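Local coordinates for hypothetical protein PH1819 (Pyrococcus horikoshii, PDB 2EEN) that is of unknown function but carries a CYTH domain, of a family whose members typically hydrolyse triphosphates or cyclise ATP, and forms a dimer, at residues R40-S43 / K44-E47; D88-K91 / Y92-L95; E94-R98 / L99-E103; V150-L153 / E154-R158; R168-L171 / E172-L175. All coordinates share one frame; numbering follows the deposited sequence.

Interaction 1 (R40-S43 / K44-E47)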
loop_
_atom_site.group_PDB
_atom_site.type_symbol
_atom_site.label_atom_id
_atom_site.label_comp_id
_atom_site.label_asym_id
_atom_site.label_seq_id
_atom_site.Cartn_x
_atom_site.Cartn_y
_atom_site.Cartn_z
ATOM N N ARG A 40 12.933 -5.235 10.741
ATOM C CA ARG A 40 14.248 -5.522 10.196
ATOM C C ARG A 40 14.912 -4.259 9.689
ATOM O O ARG A 40 14.251 -3.261 9.415
ATOM C CB ARG A 40 14.153 -6.569 9.085
ATOM C CG ARG A 40 13.268 -6.193 7.911
ATOM C CD ARG A 40 13.280 -7.312 6.867
ATOM N NE ARG A 40 12.631 -6.914 5.622
ATOM C CZ ARG A 40 11.379 -7.215 5.286
ATOM N NH1 ARG A 40 10.611 -7.935 6.099
ATOM N NH2 ARG A 40 10.889 -6.780 4.131
ATOM N N ASP A 41 16.231 -4.307 9.578
ATOM C CA ASP A 41 16.993 -3.159 9.131
ATOM C C ASP A 41 17.156 -3.212 7.624
ATOM O O ASP A 41 17.958 -3.998 7.111
ATOM C CB ASP A 41 18.369 -3.169 9.795
ATOM C CG ASP A 41 19.115 -1.867 9.601
ATOM O OD1 ASP A 41 18.714 -1.083 8.714
ATOM O OD2 ASP A 41 20.105 -1.631 10.330
ATOM N N PHE A 42 16.397 -2.380 6.917
ATOM C CA PHE A 42 16.471 -2.356 5.462
ATOM C C PHE A 42 17.867 -2.085 4.952
ATOM O O PHE A 42 18.215 -2.515 3.860
ATOM C CB PHE A 42 15.541 -1.299 4.872
ATOM C CG PHE A 42 14.110 -1.724 4.767
ATOM C CD1 PHE A 42 13.760 -3.070 4.710
ATOM C CD2 PHE A 42 13.109 -0.766 4.648
ATOM C CE1 PHE A 42 12.435 -3.462 4.530
ATOM C CE2 PHE A 42 11.782 -1.139 4.467
ATOM C CZ PHE A 42 11.442 -2.494 4.405
ATOM N N SER A 43 18.668 -1.364 5.727
ATOM C CA SER A 43 20.024 -1.064 5.287
ATOM C C SER A 43 20.884 -2.327 5.266
ATOM O O SER A 43 21.888 -2.386 4.558
ATOM C CB SER A 43 20.656 0.013 6.179
ATOM O OG SER A 43 20.786 -0.418 7.518
ATOM N N LYS A 44 20.478 -3.339 6.028
ATOM C CA LYS A 44 21.207 -4.603 6.084
ATOM C C LYS A 44 20.683 -5.602 5.056
ATOM O O LYS A 44 21.411 -6.487 4.607
ATOM C CB LYS A 44 21.101 -5.221 7.481
ATOM C CG LYS A 44 21.867 -4.470 8.555
ATOM C CD LYS A 44 23.362 -4.504 8.292
ATOM C CE LYS A 44 24.124 -3.789 9.401
ATOM N NZ LYS A 44 23.835 -4.392 10.733
ATOM N N THR A 45 19.414 -5.462 4.683
ATOM C CA THR A 45 18.802 -6.365 3.716
ATOM C C THR A 45 18.738 -5.752 2.315
ATOM O O THR A 45 18.306 -6.404 1.359
ATOM C CB THR A 45 17.387 -6.747 4.157
ATOM O OG1 THR A 45 16.602 -5.557 4.284
ATOM C CG2 THR A 45 17.424 -7.470 5.499
ATOM N N ASP A 46 19.177 -4.503 2.213
ATOM C CA ASP A 46 19.208 -3.760 0.957
ATOM C C ASP A 46 17.830 -3.593 0.339
ATOM O O ASP A 46 17.649 -3.702 -0.872
ATOM C CB ASP A 46 20.162 -4.433 -0.033
ATOM C CG ASP A 46 20.490 -3.547 -1.218
ATOM O OD1 ASP A 46 20.460 -2.307 -1.068
ATOM O OD2 ASP A 46 20.801 -4.091 -2.300
ATOM N N GLU A 47 16.854 -3.317 1.189
ATOM C CA GLU A 47 15.491 -3.103 0.733
ATOM C C GLU A 47 15.142 -1.639 0.949
ATOM O O GLU A 47 15.865 -0.912 1.623
ATOM C CB GLU A 47 14.534 -3.955 1.544
ATOM C CG GLU A 47 14.676 -5.427 1.331
ATOM C CD GLU A 47 13.841 -6.192 2.325
ATOM O OE1 GLU A 47 14.305 -6.381 3.469
ATOM O OE2 GLU A 47 12.712 -6.576 1.976
#

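Interaction 2 (D88-K91 / Y92-L95)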
loop_
_atom_site.group_PDB
_atom_site.type_symbol
_atom_site.label_atom_id
_atom_site.label_comp_id
_atom_site.label_asym_id
_atom_site.label_seq_id
_atom_site.Cartn_x
_atom_site.Cartn_y
_atom_site.Cartn_z
ATOM N N ASP A 88 -6.274 10.130 -0.923
ATOM C CA ASP A 88 -5.980 9.926 0.492
ATOM C C ASP A 88 -4.505 9.688 0.784
ATOM O O ASP A 88 -4.156 8.762 1.517
ATOM C CB ASP A 88 -6.788 8.745 1.031
ATOM C CG ASP A 88 -8.280 8.938 0.869
ATOM O OD1 ASP A 88 -8.781 10.023 1.232
ATOM O OD2 ASP A 88 -8.949 8.000 0.388
ATOM N N VAL A 89 -3.641 10.527 0.225
ATOM C CA VAL A 89 -2.209 10.387 0.444
ATOM C C VAL A 89 -1.896 10.377 1.937
ATOM O O VAL A 89 -1.075 9.587 2.410
ATOM C CB VAL A 89 -1.429 11.546 -0.204
ATOM C CG1 VAL A 89 0.062 11.324 -0.028
ATOM C CG2 VAL A 89 -1.787 11.655 -1.677
ATOM N N ASP A 90 -2.557 11.257 2.681
ATOM C CA ASP A 90 -2.326 11.336 4.114
ATOM C C ASP A 90 -2.638 10.033 4.832
ATOM O O ASP A 90 -2.009 9.710 5.837
ATOM C CB ASP A 90 -3.140 12.479 4.721
ATOM C CG ASP A 90 -2.645 13.838 4.270
ATOM O OD1 ASP A 90 -1.442 13.947 3.952
ATOM O OD2 ASP A 90 -3.447 14.795 4.244
ATOM N N LYS A 91 -3.606 9.280 4.322
ATOM C CA LYS A 91 -3.948 8.014 4.949
ATOM C C LYS A 91 -2.818 7.011 4.792
ATOM O O LYS A 91 -2.559 6.215 5.700
ATOM C CB LYS A 91 -5.236 7.452 4.353
ATOM C CG LYS A 91 -6.441 8.310 4.668
ATOM C CD LYS A 91 -7.723 7.610 4.285
ATOM C CE LYS A 91 -8.928 8.378 4.788
ATOM N NZ LYS A 91 -10.190 7.628 4.523
ATOM N N TYR A 92 -2.142 7.041 3.645
ATOM C CA TYR A 92 -1.030 6.124 3.441
ATOM C C TYR A 92 0.089 6.479 4.418
ATOM O O TYR A 92 0.721 5.598 4.998
ATOM C CB TYR A 92 -0.533 6.184 1.991
ATOM C CG TYR A 92 -1.407 5.414 1.020
ATOM C CD1 TYR A 92 -2.552 5.986 0.467
ATOM C CD2 TYR A 92 -1.096 4.100 0.672
ATOM C CE1 TYR A 92 -3.367 5.267 -0.412
ATOM C CE2 TYR A 92 -1.901 3.376 -0.203
ATOM C CZ TYR A 92 -3.034 3.964 -0.741
ATOM O OH TYR A 92 -3.826 3.250 -1.618
ATOM N N PHE A 93 0.330 7.772 4.610
ATOM C CA PHE A 93 1.355 8.198 5.556
ATOM C C PHE A 93 0.989 7.713 6.955
ATOM O O PHE A 93 1.836 7.229 7.703
ATOM C CB PHE A 93 1.482 9.723 5.573
ATOM C CG PHE A 93 2.235 10.281 4.407
ATOM C CD1 PHE A 93 3.545 9.894 4.162
ATOM C CD2 PHE A 93 1.636 11.194 3.548
ATOM C CE1 PHE A 93 4.251 10.407 3.080
ATOM C CE2 PHE A 93 2.336 11.712 2.462
ATOM C CZ PHE A 93 3.645 11.315 2.230
ATOM N N GLU A 94 -0.284 7.849 7.305
ATOM C CA GLU A 94 -0.757 7.433 8.617
ATOM C C GLU A 94 -0.679 5.913 8.778
ATOM O O GLU A 94 -0.289 5.410 9.832
ATOM C CB GLU A 94 -2.194 7.922 8.823
ATOM C CG GLU A 94 -2.749 7.691 10.214
ATOM C CD GLU A 94 -4.135 8.286 10.388
ATOM O OE1 GLU A 94 -5.005 8.040 9.524
ATOM O OE2 GLU A 94 -4.358 8.995 11.390
ATOM N N LEU A 95 -1.043 5.187 7.728
ATOM C CA LEU A 95 -1.012 3.730 7.763
ATOM C C LEU A 95 0.404 3.225 8.025
ATOM O O LEU A 95 0.631 2.378 8.890
ATOM C CB LEU A 95 -1.525 3.160 6.439
ATOM C CG LEU A 95 -1.461 1.636 6.318
ATOM C CD1 LEU A 95 -2.188 0.999 7.497
ATOM C CD2 LEU A 95 -2.083 1.201 4.998
HETATM O O HOH W 1 -4.649 10.512 7.933
#

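Interaction 3 (E94-R98 / L99-E103)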
loop_
_atom_site.group_PDB
_atom_site.type_symbol
_atom_site.label_atom_id
_atom_site.label_comp_id
_atom_site.label_asym_id
_atom_site.label_seq_id
_atom_site.Cartn_x
_atom_site.Cartn_y
_atom_site.Cartn_z
ATOM N N GLU A 94 -0.284 7.849 7.305
ATOM C CA GLU A 94 -0.757 7.433 8.617
ATOM C C GLU A 94 -0.679 5.913 8.778
ATOM O O GLU A 94 -0.289 5.410 9.832
ATOM C CB GLU A 94 -2.194 7.922 8.823
ATOM C CG GLU A 94 -2.749 7.691 10.214
ATOM C CD GLU A 94 -4.135 8.286 10.388
ATOM O OE1 GLU A 94 -5.005 8.040 9.524
ATOM O OE2 GLU A 94 -4.358 8.995 11.390
ATOM N N LEU A 95 -1.043 5.187 7.728
ATOM C CA LEU A 95 -1.012 3.730 7.763
ATOM C C LEU A 95 0.404 3.225 8.025
ATOM O O LEU A 95 0.631 2.378 8.890
ATOM C CB LEU A 95 -1.525 3.160 6.439
ATOM C CG LEU A 95 -1.461 1.636 6.318
ATOM C CD1 LEU A 95 -2.188 0.999 7.497
ATOM C CD2 LEU A 95 -2.083 1.201 4.998
ATOM N N LEU A 96 1.360 3.743 7.268
ATOM C CA LEU A 96 2.741 3.337 7.455
ATOM C C LEU A 96 3.200 3.625 8.884
ATOM O O LEU A 96 3.829 2.789 9.513
ATOM C CB LEU A 96 3.646 4.054 6.448
ATOM C CG LEU A 96 3.507 3.591 4.995
ATOM C CD1 LEU A 96 4.506 4.334 4.123
ATOM C CD2 LEU A 96 3.758 2.091 4.912
ATOM N N ASP A 97 2.861 4.801 9.402
ATOM C CA ASP A 97 3.259 5.166 10.757
ATOM C C ASP A 97 2.685 4.188 11.784
ATOM O O ASP A 97 3.398 3.697 12.658
ATOM C CB ASP A 97 2.795 6.589 11.075
ATOM C CG ASP A 97 3.423 7.135 12.344
ATOM O OD1 ASP A 97 4.670 7.189 12.411
ATOM O OD2 ASP A 97 2.671 7.508 13.268
ATOM N N ARG A 98 1.393 3.899 11.664
ATOM C CA ARG A 98 0.721 2.985 12.580
ATOM C C ARG A 98 1.312 1.585 12.519
ATOM O O ARG A 98 1.384 0.892 13.532
ATOM C CB ARG A 98 -0.776 2.925 12.263
ATOM C CG ARG A 98 -1.532 4.207 12.580
ATOM C CD ARG A 98 -1.579 4.467 14.076
ATOM N NE ARG A 98 -2.341 5.673 14.395
ATOM C CZ ARG A 98 -2.620 6.079 15.631
ATOM N NH1 ARG A 98 -2.202 5.377 16.675
ATOM N NH2 ARG A 98 -3.319 7.190 15.823
ATOM N N LEU A 99 1.738 1.167 11.333
ATOM C CA LEU A 99 2.329 -0.156 11.176
ATOM C C LEU A 99 3.773 -0.212 11.663
ATOM O O LEU A 99 4.391 -1.268 11.680
ATOM C CB LEU A 99 2.233 -0.605 9.717
ATOM C CG LEU A 99 0.800 -0.867 9.251
ATOM C CD1 LEU A 99 0.793 -1.227 7.776
ATOM C CD2 LEU A 99 0.187 -1.991 10.066
ATOM N N GLY A 100 4.317 0.934 12.060
ATOM C CA GLY A 100 5.672 0.938 12.580
ATOM C C GLY A 100 6.771 1.333 11.619
ATOM O O GLY A 100 7.955 1.216 11.953
ATOM N N PHE A 101 6.394 1.768 10.421
ATOM C CA PHE A 101 7.376 2.205 9.441
ATOM C C PHE A 101 7.650 3.655 9.748
ATOM O O PHE A 101 6.755 4.498 9.679
ATOM C CB PHE A 101 6.838 2.062 8.020
ATOM C CG PHE A 101 6.678 0.648 7.590
ATOM C CD1 PHE A 101 5.568 -0.092 7.988
ATOM C CD2 PHE A 101 7.673 0.024 6.848
ATOM C CE1 PHE A 101 5.452 -1.438 7.646
ATOM C CE2 PHE A 101 7.567 -1.318 6.504
ATOM C CZ PHE A 101 6.456 -2.053 6.907
ATOM N N LYS A 102 8.899 3.937 10.090
ATOM C CA LYS A 102 9.295 5.282 10.446
ATOM C C LYS A 102 10.134 5.943 9.370
ATOM O O LYS A 102 10.992 5.306 8.758
ATOM C CB LYS A 102 10.068 5.243 11.764
ATOM C CG LYS A 102 9.255 4.652 12.916
ATOM C CD LYS A 102 8.030 5.512 13.208
ATOM C CE LYS A 102 7.111 4.870 14.235
ATOM N NZ LYS A 102 5.869 4.422 13.546
ATOM N N GLU A 103 9.874 7.226 9.153
ATOM C CA GLU A 103 10.607 7.988 8.160
ATOM C C GLU A 103 12.082 7.989 8.529
ATOM O O GLU A 103 12.452 8.241 9.679
ATOM C CB GLU A 103 10.094 9.427 8.106
ATOM C CG GLU A 103 10.794 10.283 7.062
ATOM C CD GLU A 103 10.518 11.765 7.234
ATOM O OE1 GLU A 103 9.343 12.130 7.448
ATOM O OE2 GLU A 103 11.475 12.564 7.145
HETATM O O HOH W 2 5.842 6.982 9.876
#

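Interaction 4 (V150-L153 / E154-R158)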
loop_
_atom_site.group_PDB
_atom_site.type_symbol
_atom_site.label_atom_id
_atom_site.label_comp_id
_atom_site.label_asym_id
_atom_site.label_seq_id
_atom_site.Cartn_x
_atom_site.Cartn_y
_atom_site.Cartn_z
ATOM N N VAL A 150 22.694 -3.371 -19.199
ATOM C CA VAL A 150 23.587 -2.529 -18.427
ATOM C C VAL A 150 24.711 -2.030 -19.322
ATOM O O VAL A 150 25.056 -0.856 -19.297
ATOM C CB VAL A 150 24.186 -3.289 -17.220
ATOM C CG1 VAL A 150 25.305 -2.469 -16.588
ATOM C CG2 VAL A 150 23.092 -3.562 -16.192
ATOM N N GLU A 151 25.276 -2.925 -20.126
ATOM C CA GLU A 151 26.358 -2.546 -21.024
ATOM C C GLU A 151 25.881 -1.479 -22.003
ATOM O O GLU A 151 26.582 -0.502 -22.269
ATOM C CB GLU A 151 26.859 -3.772 -21.791
ATOM C CG GLU A 151 27.313 -4.908 -20.888
ATOM C CD GLU A 151 27.885 -6.085 -21.657
ATOM O OE1 GLU A 151 27.249 -6.527 -22.637
ATOM O OE2 GLU A 151 28.970 -6.575 -21.272
ATOM N N LYS A 152 24.675 -1.665 -22.523
ATOM C CA LYS A 152 24.102 -0.724 -23.472
ATOM C C LYS A 152 23.899 0.646 -22.833
ATOM O O LYS A 152 24.261 1.674 -23.406
ATOM C CB LYS A 152 22.765 -1.263 -23.973
ATOM C CG LYS A 152 22.019 -0.327 -24.878
ATOM C CD LYS A 152 20.637 -0.870 -25.148
ATOM C CE LYS A 152 19.881 0.032 -26.083
ATOM N NZ LYS A 152 20.493 0.054 -27.442
ATOM N N LEU A 153 23.320 0.658 -21.639
ATOM C CA LEU A 153 23.073 1.918 -20.954
ATOM C C LEU A 153 24.349 2.595 -20.473
ATOM O O LEU A 153 24.463 3.821 -20.513
ATOM C CB LEU A 153 22.108 1.704 -19.784
ATOM C CG LEU A 153 20.619 1.876 -20.119
ATOM C CD1 LEU A 153 20.254 1.129 -21.396
ATOM C CD2 LEU A 153 19.785 1.377 -18.945
ATOM N N GLU A 154 25.317 1.800 -20.024
ATOM C CA GLU A 154 26.566 2.375 -19.561
ATOM C C GLU A 154 27.233 3.074 -20.738
ATOM O O GLU A 154 27.791 4.155 -20.587
ATOM C CB GLU A 154 27.500 1.297 -19.005
ATOM C CG GLU A 154 28.673 1.879 -18.239
ATOM C CD GLU A 154 29.660 0.828 -17.774
ATOM O OE1 GLU A 154 29.220 -0.211 -17.236
ATOM O OE2 GLU A 154 30.879 1.049 -17.934
ATOM N N LYS A 155 27.162 2.456 -21.915
ATOM C CA LYS A 155 27.762 3.047 -23.109
ATOM C C LYS A 155 27.125 4.392 -23.443
ATOM O O LYS A 155 27.818 5.360 -23.749
ATOM C CB LYS A 155 27.632 2.102 -24.309
ATOM C CG LYS A 155 28.205 2.679 -25.598
ATOM C CD LYS A 155 28.272 1.635 -26.702
ATOM C CE LYS A 155 29.126 2.130 -27.858
ATOM N NZ LYS A 155 29.292 1.095 -28.915
ATOM N N ILE A 156 25.798 4.458 -23.372
ATOM C CA ILE A 156 25.090 5.700 -23.661
ATOM C C ILE A 156 25.539 6.820 -22.722
ATOM O O ILE A 156 25.813 7.935 -23.163
ATOM C CB ILE A 156 23.566 5.502 -23.544
ATOM C CG1 ILE A 156 23.083 4.582 -24.668
ATOM C CG2 ILE A 156 22.853 6.841 -23.619
ATOM C CD1 ILE A 156 21.659 4.119 -24.502
ATOM N N LEU A 157 25.625 6.522 -21.430
ATOM C CA LEU A 157 26.051 7.532 -20.468
ATOM C C LEU A 157 27.507 7.952 -20.655
ATOM O O LEU A 157 27.828 9.137 -20.572
ATOM C CB LEU A 157 25.839 7.034 -19.036
ATOM C CG LEU A 157 24.367 6.981 -18.632
ATOM C CD1 LEU A 157 24.254 6.642 -17.158
ATOM C CD2 LEU A 157 23.715 8.327 -18.927
ATOM N N ARG A 158 28.384 6.989 -20.916
ATOM C CA ARG A 158 29.788 7.326 -21.109
ATOM C C ARG A 158 29.962 8.176 -22.362
ATOM O O ARG A 158 30.825 9.056 -22.412
ATOM C CB ARG A 158 30.641 6.054 -21.175
ATOM C CG ARG A 158 30.882 5.446 -19.800
ATOM C CD ARG A 158 31.897 4.319 -19.819
ATOM N NE ARG A 158 32.312 3.995 -18.459
ATOM C CZ ARG A 158 33.091 4.776 -17.713
ATOM N NH1 ARG A 158 33.548 5.924 -18.197
ATOM N NH2 ARG A 158 33.393 4.420 -16.471
#

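Interaction 5 (R168-L171 / E172-L175)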
loop_
_atom_site.group_PDB
_atom_site.type_symbol
_atom_site.label_atom_id
_atom_site.label_comp_id
_atom_site.label_asym_id
_atom_site.label_seq_id
_atom_site.Cartn_x
_atom_site.Cartn_y
_atom_site.Cartn_z
ATOM N N ARG A 168 25.043 3.411 -5.242
ATOM C CA ARG A 168 24.369 3.827 -4.024
ATOM C C ARG A 168 23.221 4.778 -4.351
ATOM O O ARG A 168 23.328 5.659 -5.190
ATOM C CB ARG A 168 25.374 4.550 -3.121
ATOM C CG ARG A 168 26.312 3.611 -2.362
ATOM C CD ARG A 168 27.379 4.388 -1.584
ATOM N NE ARG A 168 28.081 5.291 -2.491
ATOM C CZ ARG A 168 29.036 6.118 -2.002
ATOM N NH1 ARG A 168 29.342 6.121 -0.714
ATOM N NH2 ARG A 168 29.679 6.929 -2.845
ATOM N N SER A 169 22.114 4.555 -3.662
ATOM C CA SER A 169 20.922 5.361 -3.838
ATOM C C SER A 169 21.157 6.738 -3.243
ATOM O O SER A 169 22.067 6.934 -2.427
ATOM C CB SER A 169 19.752 4.708 -3.114
ATOM O OG SER A 169 20.032 4.600 -1.727
ATOM N N TYR A 170 20.333 7.695 -3.646
ATOM C CA TYR A 170 20.458 9.035 -3.097
ATOM C C TYR A 170 20.265 8.945 -1.591
ATOM O O TYR A 170 20.928 9.649 -0.830
ATOM C CB TYR A 170 19.407 9.967 -3.696
ATOM C CG TYR A 170 19.589 10.209 -5.171
ATOM C CD1 TYR A 170 20.840 10.551 -5.690
ATOM C CD2 TYR A 170 18.513 10.114 -6.050
ATOM C CE1 TYR A 170 21.013 10.790 -7.044
ATOM C CE2 TYR A 170 18.676 10.354 -7.406
ATOM C CZ TYR A 170 19.923 10.690 -7.897
ATOM O OH TYR A 170 20.079 10.918 -9.238
ATOM N N LEU A 171 19.355 8.073 -1.164
ATOM C CA LEU A 171 19.092 7.891 0.258
ATOM C C LEU A 171 20.372 7.494 0.984
ATOM O O LEU A 171 20.726 8.092 2.000
ATOM C CB LEU A 171 18.033 6.808 0.478
ATOM C CG LEU A 171 17.806 6.398 1.937
ATOM C CD1 LEU A 171 17.290 7.593 2.725
ATOM C CD2 LEU A 171 16.815 5.242 2.003
ATOM N N GLU A 172 21.059 6.486 0.460
ATOM C CA GLU A 172 22.299 6.019 1.078
ATOM C C GLU A 172 23.360 7.107 1.109
ATOM O O GLU A 172 24.090 7.255 2.092
ATOM C CB GLU A 172 22.834 4.802 0.327
ATOM C CG GLU A 172 22.001 3.552 0.517
ATOM C CD GLU A 172 22.486 2.394 -0.336
ATOM O OE1 GLU A 172 22.408 2.491 -1.579
ATOM O OE2 GLU A 172 22.948 1.385 0.238
ATOM N N LEU A 173 23.452 7.857 0.021
ATOM C CA LEU A 173 24.425 8.930 -0.077
ATOM C C LEU A 173 24.109 10.012 0.946
ATOM O O LEU A 173 25.009 10.542 1.597
ATOM C CB LEU A 173 24.412 9.519 -1.492
ATOM C CG LEU A 173 24.934 8.564 -2.566
ATOM C CD1 LEU A 173 24.726 9.176 -3.933
ATOM C CD2 LEU A 173 26.412 8.273 -2.329
ATOM N N LEU A 174 22.830 10.336 1.098
ATOM C CA LEU A 174 22.463 11.364 2.059
ATOM C C LEU A 174 22.663 10.873 3.489
ATOM O O LEU A 174 23.071 11.643 4.348
ATOM C CB LEU A 174 21.020 11.823 1.835
ATOM C CG LEU A 174 20.857 12.732 0.611
ATOM C CD1 LEU A 174 19.404 12.757 0.153
ATOM C CD2 LEU A 174 21.350 14.132 0.951
ATOM N N LEU A 175 22.403 9.594 3.741
ATOM C CA LEU A 175 22.568 9.063 5.095
ATOM C C LEU A 175 24.017 9.088 5.544
ATOM O O LEU A 175 24.312 9.265 6.733
ATOM C CB LEU A 175 22.023 7.636 5.179
ATOM C CG LEU A 175 20.494 7.546 5.151
ATOM C CD1 LEU A 175 20.066 6.088 5.259
ATOM C CD2 LEU A 175 19.906 8.364 6.294
#

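Interaction 1 (R40-S43 / K44-E47)
Arg40 and Glu47 close a short helical turn, residues 42-45, that joins two strands of the antiparallel CYTH sheet. The guanidinium grips the carboxylate side-on in a salt bridge. NE of Arg40 lies 2.8 Å from OE1 of Glu47, and its NH2 lies 2.8 Å from OE2. The two planes are nearly parallel, 9° apart, but slightly stepped, and both oxygens are met on the syn side, tilted out of the carboxylate plane. OE1 of Glu47 also accepts from OG1 of Thr45 through its anti lone pair, at 2.6 Å, so two donors hold it. Farther out, OE2 of Glu47 bonds to Tyr66, and NH2 of Arg40 reaches Arg98 O of the second subunit. With an alanine at Glu47, the guanidinium would probably lose its carboxylate mate and be held less firmly, and Thr45 OG1 would lose its acceptor. Next to the bridge, CB of Glu47 packs 3.4 Å from CD1 of Phe42. The helix starts at the N-cap Asp41, whose OD1 accepts from Ser43 N. CG of Asp41 stands opposite the backbone N (chi1 -168°), which brings the carboxylate forward over the first turn. At the far end, Glu47 N donates to Phe42 O at 3.1 Å and 153°.

Interaction 2 (D88-K91 / Y92-L95)
Val89 and Phe93 lie side by side on successive turns of helix 89-98, and both point the same way. The helix links the outer strand 78-85 to strand 102-117, with three strands of the antiparallel CYTH sheet between them. CG1 of Val89 meets the CD2-CE2 side of the Phe93 ring, 3.4 Å from CE2. Phe93 has its CG on the side of the backbone N and away from the carbonyl carbon (chi1 -77°), which carries the ring back to the valine one turn earlier. The same ring packs on Ile33 and Tyr35 of strand 23-36. Asp90 comes close more loosely, with OD1 4.1 Å from CD2 of Phe93 and the carboxylate plane 38° from the ring. Tyr92 takes another side of the helix, its ring edge near Asp88 O, 3.4 Å from CD1 of Tyr92. Its hydroxyl pairs with the Tyr92 hydroxyl of the second subunit, so this side belongs to the dimer interface. Lys91 also reaches that subunit, where NZ bonds to Glu82 O. The i to i+4 ladder starts with a weak bond from Tyr92 N to Asp88 O and then becomes regular. Its straightest bond, Phe93 N to Val89 O, is 3.2 Å long at 161°.

Interaction 3 (E94-R98 / L99-E103)
Leu96 and Phe101 meet where helix 89-98 ends in a Schellman motif and the chain turns into strand 102-117. Phe101 N donates to Leu96 O at 2.9 Å, and Gly100 N donates to Asp97 O at 3.0 Å. Gly100 has positive phi (98°), a conformation in which a CB would press on the preceding carbonyl oxygen. CB of Leu96 touches CB of Phe101, and Leu96 O lies in plane at the edge of the phenyl ring. Leu99 holds its CG opposite the carbonyl carbon (chi1 -68°), aiming CD1 back at Leu95. Leu95 has CG opposite the backbone N (chi1 176°), and its CD1 ends 3.7 Å from CD1 of Leu99. Leu99 also packs on Phe101 of the second subunit. Cut back to an alanine, this position is likely to open a gap beside Leu95 and take a packing partner from that phenyl ring. On the outer side, Lys102 bends at chi2 and chi4 and curls back to the helix. Its NZ forms a salt bridge with OD1 of Asp97 at 3.2 Å, approaching from above the carboxylate plane. A water ties the same corner, donating to OD1 of Asp97 at 2.8 Å and to Phe101 O at 2.7 Å.

Interaction 4 (V150-L153 / E154-R158)
Ile156 has its CG1 opposite the carbonyl carbon and beside the backbone N (chi1 -68°), which folds the branch back over Lys152 of the previous turn. CG1 of Ile156 sits 3.4 Å from Lys152 O, and CD1 follows it to the same oxygen. Glu154 takes another course. Its CG stands opposite the backbone N (chi1 -167°) and the chain runs extended, bringing OE2 to the Arg158 guanidinium one turn later. OE2 of Glu154 lies at the guanidinium edge, in its plane, 3.3 Å from NE of Arg158. This is a salt bridge, but its hydrogen bond is weak. The residues belong to helix 146-160, which packs against the CYTH sheet. Val150 and Leu153 rest on strand 3-9, while Leu153, Ile156 and Leu157 rest on Ile136 of strand 131-139. On the polar side, NZ of Lys152 pairs with Glu117. The backbone keeps the regular i to i+4 ladder, in which Leu157 N to Leu153 O is 3.1 Å, with an angle of 167°. The chemistry is that of an amphipathic helix. Branched aliphatic groups bind one side to the sheet by packing, whereas Glu151, Lys152, Lys155 and Arg158 are exposed and Glu154 lies at the border, against Leu6 and Phe165. The long Glu154-Arg158 bond implies a loose electrostatic pairing rather than a tight grip.

Interaction 5 (R168-L171 / E172-L175)
A capping box formed by Ser169 and Glu172 starts the C-terminal helix 170-176. Each residue bonds to the other's backbone N. Glu172 N donates to OG of Ser169 at 3.1 Å, and Ser169 N donates to OE1 of Glu172 at 2.9 Å. The second bond is nearly straight, 169°, and uses the anti lone pair of OE1. OG of Ser169 also donates to OE1 of Glu172, so this oxygen holds two donors. The serine OG sits between its own backbone N and carbonyl carbon (chi1 60°), and there it faces the first turn of the helix. The helix lies against the antiparallel sheet of the CYTH fold. Leu174 packs on strand 102-117, and the Tyr170 hydroxyl bonds to Asp125. Ahead of the cap, Arg168 crosses Leu173 at about a right angle. CD2 of Leu173 lies over one face of the guanidinium, 3.4 Å from CZ of Arg168 and displaced toward the rim of the group. The charge of Arg168 is met by salt bridges to Glu166 and Glu176. One turn along, CD1 of Leu171 approaches CG of Leu175 at 4.0 Å. In the backbone of the same two residues, Leu175 N donates to Leu171 O at 2.8 Å.

The interactions follow the chain in order, and only interactions 2 and 3 overlap, sharing Glu94 and Leu95 on helix 89-98. Their centres are about 9 Å apart. Interaction 1 lies about 16 Å from interaction 3, centre to centre. Interactions 1, 2 and 3 all touch the second subunit, which places them at the dimer interface. Interaction 4, on helix 146-160, sits on the opposite side of the chain's centre from interactions 2 and 3, with centres about 38 Å from each. Interaction 5, on the next helix, 170-176, lies about 13 Å from interaction 1 and about 22 Å from interaction 4, centre to centre. One antiparallel sheet carries these helices: helix 89-98 on strand 23-36, toward the dimer interface, and helix 146-160 on strands 3-9 and 131-139.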